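Local coordinates for RagB/SusD family nutrient uptake outer membrane protein (Bacteroides thetaiotaomicron, PDB 7KV2) that probably binds beta-glucans at the cell surface, as a SusD-family outer membrane protein that helps the bacterium take up glycans, at residues K189-L194 against E226-Q231. Residues are numbered along the deposited sequence; the frame is centred on the assembly and turned at random.
Sequences KMVTSL and EIVMYQ. With EDO (1,2-ethanediol), chain E.
Two near-antiparallel helices, 183-200 and 217-231, meet here chiefly around I227, which reaches across to M190, V191 and L194. Over 189-194 and 226-231 the axes run at 149° to each other and approach to 10.6 Å, and side chains from both helices fill the space between them. I227 points CG1 between its own backbone N and carbonyl carbon (chi1 70°), and with the chain extended beyond it, CD1 ends among M190, V191 and L194. There CD1 lies 3.9 Å from the backbone N of V191, and CD1 of L194 meets it tip to tip at 3.9 Å. The other branch, CG2, receives the methyl CE of M190 at 3.7 Å, brought round by the bend at chi3 (60°). CG2 of V191 touches CG2 of V228 more loosely, at 4.3 Å. This antiparallel apolar pairing is consistent with the tetratricopeptide-like helical scaffold of the SusD family, and helix 137-162 adds N156 against I227. Next to I227 in sequence, E226 sends out an extended chain: OE1 accepts a hydrogen bond of 3.1 Å from O2 of an ethanediol, probably a crystallisation additive, and another from OH of Y403, while OE2 makes a salt bridge with NZ of K160 and accepts a hydrogen bond from ND2 of N156. An alanine at E226 would probably leave K160 without this carboxylate mate and the amide of N156 without its acceptor.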
ATOM      1  N   LYS A 189      -4.860  20.526  -5.514  1.00 25.68           N
ATOM      2  CA  LYS A 189      -6.107  20.316  -4.744  1.00 27.75           C
ATOM      3  C   LYS A 189      -5.783  19.439  -3.518  1.00 31.48           C
ATOM      4  O   LYS A 189      -6.286  19.721  -2.392  1.00 28.69           O
ATOM      5  CB  LYS A 189      -7.171  19.632  -5.587  1.00 30.28           C
ATOM      6  CG  LYS A 189      -7.626  20.372  -6.832  1.00 37.58           C
ATOM      7  CD  LYS A 189      -8.553  21.518  -6.560  1.00 44.98           C
ATOM      8  CE  LYS A 189      -9.170  22.039  -7.840  1.00 50.02           C
ATOM      9  NZ  LYS A 189      -9.510  23.472  -7.707  1.00 51.73           N
ATOM     10  N   MET A 190      -5.014  18.364  -3.735  1.00 30.77           N
ATOM     11  CA  MET A 190      -4.683  17.393  -2.644  1.00 28.04           C
ATOM     12  C   MET A 190      -3.909  18.094  -1.525  1.00 24.88           C
ATOM     13  O   MET A 190      -4.323  18.005  -0.347  1.00 25.86           O
ATOM     14  CB  MET A 190      -3.871  16.227  -3.210  1.00 26.64           C
ATOM     15  CG  MET A 190      -4.740  15.324  -4.063  1.00 26.91           C
ATOM     16  SD  MET A 190      -3.776  14.123  -5.046  1.00 29.59           S
ATOM     17  CE  MET A 190      -2.897  13.181  -3.794  1.00 31.28           C
ATOM     18  N   VAL A 191      -2.798  18.737  -1.838  1.00 24.52           N
ATOM     19  CA  VAL A 191      -1.925  19.303  -0.787  1.00 27.43           C
ATOM     20  C   VAL A 191      -2.659  20.421  -0.037  1.00 27.93           C
ATOM     21  O   VAL A 191      -2.531  20.476   1.196  1.00 26.53           O
ATOM     22  CB  VAL A 191      -0.546  19.705  -1.338  1.00 29.86           C
ATOM     23  CG1 VAL A 191      -0.558  20.998  -2.141  1.00 30.54           C
ATOM     24  CG2 VAL A 191       0.435  19.784  -0.178  1.00 31.94           C
ATOM     25  N   THR A 192      -3.451  21.251  -0.726  1.00 29.98           N
ATOM     26  CA  THR A 192      -4.230  22.337  -0.078  1.00 32.19           C
ATOM     27  C   THR A 192      -5.266  21.724   0.881  1.00 31.52           C
ATOM     28  O   THR A 192      -5.399  22.243   1.985  1.00 29.66           O
ATOM     29  CB  THR A 192      -4.880  23.263  -1.120  1.00 36.75           C
ATOM     30  OG1 THR A 192      -3.801  23.851  -1.839  1.00 38.44           O
ATOM     31  CG2 THR A 192      -5.711  24.360  -0.498  1.00 39.09           C
ATOM     32  N   SER A 193      -5.965  20.652   0.490  1.00 27.64           N
ATOM     33  CA  SER A 193      -6.918  19.924   1.367  1.00 27.98           C
ATOM     34  C   SER A 193      -6.224  19.422   2.638  1.00 27.17           C
ATOM     35  O   SER A 193      -6.795  19.572   3.724  1.00 26.71           O
ATOM     36  CB  SER A 193      -7.571  18.779   0.643  1.00 30.07           C
ATOM     37  OG  SER A 193      -8.494  19.249  -0.328  1.00 30.55           O
ATOM     38  N   LEU A 194      -5.029  18.847   2.511  1.00 26.97           N
ATOM     39  CA  LEU A 194      -4.268  18.367   3.691  1.00 26.86           C
ATOM     40  C   LEU A 194      -3.926  19.565   4.598  1.00 26.96           C
ATOM     41  O   LEU A 194      -3.999  19.386   5.828  1.00 26.36           O
ATOM     42  CB  LEU A 194      -3.010  17.615   3.257  1.00 27.04           C
ATOM     43  CG  LEU A 194      -3.258  16.300   2.514  1.00 27.99           C
ATOM     44  CD1 LEU A 194      -1.960  15.519   2.378  1.00 27.65           C
ATOM     45  CD2 LEU A 194      -4.311  15.447   3.202  1.00 29.45           C
ATOM     46  N   GLU A 226       4.293  12.011   1.651  1.00 21.82           N
ATOM     47  CA  GLU A 226       4.178  11.111   0.488  1.00 21.53           C
ATOM     48  C   GLU A 226       3.937  11.931  -0.786  1.00 23.32           C
ATOM     49  O   GLU A 226       4.720  11.767  -1.762  1.00 23.40           O
ATOM     50  CB  GLU A 226       3.070  10.086   0.651  1.00 20.60           C
ATOM     51  CG  GLU A 226       2.950   9.185  -0.576  1.00 22.43           C
ATOM     52  CD  GLU A 226       2.040   7.972  -0.451  1.00 22.99           C
ATOM     53  OE1 GLU A 226       1.625   7.598   0.688  1.00 23.55           O
ATOM     54  OE2 GLU A 226       1.711   7.440  -1.493  1.00 23.04           O
ATOM     55  N   ILE A 227       2.906  12.767  -0.808  1.00 22.26           N
ATOM     56  CA  ILE A 227       2.512  13.463  -2.077  1.00 23.75           C
ATOM     57  C   ILE A 227       3.525  14.599  -2.367  1.00 22.62           C
ATOM     58  O   ILE A 227       3.910  14.775  -3.563  1.00 23.84           O
ATOM     59  CB  ILE A 227       1.029  13.893  -2.038  1.00 22.31           C
ATOM     60  CG1 ILE A 227       0.759  15.040  -1.064  1.00 24.17           C
ATOM     61  CG2 ILE A 227       0.117  12.704  -1.759  1.00 22.78           C
ATOM     62  CD1 ILE A 227      -0.600  15.634  -1.230  1.00 23.79           C
ATOM     63  N   VAL A 228       4.019  15.283  -1.339  1.00 23.82           N
ATOM     64  CA  VAL A 228       5.073  16.343  -1.452  1.00 26.88           C
ATOM     65  C   VAL A 228       6.316  15.735  -2.102  1.00 28.21           C
ATOM     66  O   VAL A 228       6.869  16.340  -3.068  1.00 28.70           O
ATOM     67  CB  VAL A 228       5.408  16.998  -0.105  1.00 27.97           C
ATOM     68  CG1 VAL A 228       6.690  17.792  -0.163  1.00 30.40           C
ATOM     69  CG2 VAL A 228       4.265  17.861   0.391  1.00 28.56           C
ATOM     70  N   MET A 229       6.719  14.544  -1.651  1.00 25.43           N
ATOM     71  CA  MET A 229       7.972  13.952  -2.158  1.00 24.05           C
ATOM     72  C   MET A 229       7.732  13.382  -3.546  1.00 23.71           C
ATOM     73  O   MET A 229       8.642  13.524  -4.404  1.00 23.59           O
ATOM     74  CB  MET A 229       8.534  12.915  -1.185  1.00 23.97           C
ATOM     75  CG  MET A 229       8.999  13.565   0.099  1.00 21.81           C
ATOM     76  SD  MET A 229       9.340  12.375   1.453  1.00 26.10           S
ATOM     77  CE  MET A 229      10.940  11.832   0.880  1.00 27.62           C
ATOM     78  N   TYR A 230       6.566  12.802  -3.819  1.00 23.16           N
ATOM     79  CA  TYR A 230       6.338  12.222  -5.164  1.00 23.79           C
ATOM     80  C   TYR A 230       6.286  13.362  -6.210  1.00 24.68           C
ATOM     81  O   TYR A 230       6.657  13.147  -7.360  1.00 23.30           O
ATOM     82  CB  TYR A 230       5.068  11.388  -5.252  1.00 21.94           C
ATOM     83  CG  TYR A 230       5.024  10.571  -6.518  1.00 21.34           C
ATOM     84  CD1 TYR A 230       5.960   9.578  -6.751  1.00 21.95           C
ATOM     85  CD2 TYR A 230       4.095  10.815  -7.513  1.00 22.08           C
ATOM     86  CE1 TYR A 230       5.971   8.853  -7.931  1.00 22.00           C
ATOM     87  CE2 TYR A 230       4.074  10.080  -8.689  1.00 22.57           C
ATOM     88  CZ  TYR A 230       5.039   9.111  -8.912  1.00 20.13           C
ATOM     89  OH  TYR A 230       5.034   8.360 -10.049  1.00 22.19           O
ATOM     90  N   GLN A 231       5.781  14.520  -5.802  1.00 27.11           N
ATOM     91  CA  GLN A 231       5.631  15.719  -6.684  1.00 26.70           C
ATOM     92  C   GLN A 231       6.988  16.399  -6.889  1.00 28.58           C
ATOM     93  O   GLN A 231       7.097  17.191  -7.827  1.00 30.13           O
ATOM     94  CB  GLN A 231       4.664  16.707  -6.040  1.00 28.56           C
ATOM     95  CG  GLN A 231       4.415  17.968  -6.884  1.00 29.14           C
ATOM     96  CD  GLN A 231       3.697  17.659  -8.171  1.00 30.85           C
ATOM     97  OE1 GLN A 231       3.166  16.571  -8.365  1.00 33.74           O
ATOM     98  NE2 GLN A 231       3.633  18.641  -9.076  1.00 28.68           N
TER
HETATM   99  C1  EDO E 604      -0.277   5.023  -2.773  1.00 58.54           C
HETATM  100  O1  EDO E 604       0.031   4.074  -3.779  1.00 56.68           O
HETATM  101  C2  EDO E 604       0.155   4.650  -1.402  1.00 59.15           C
HETATM  102  O2  EDO E 604      -0.368   5.437  -0.317  1.00 57.91           O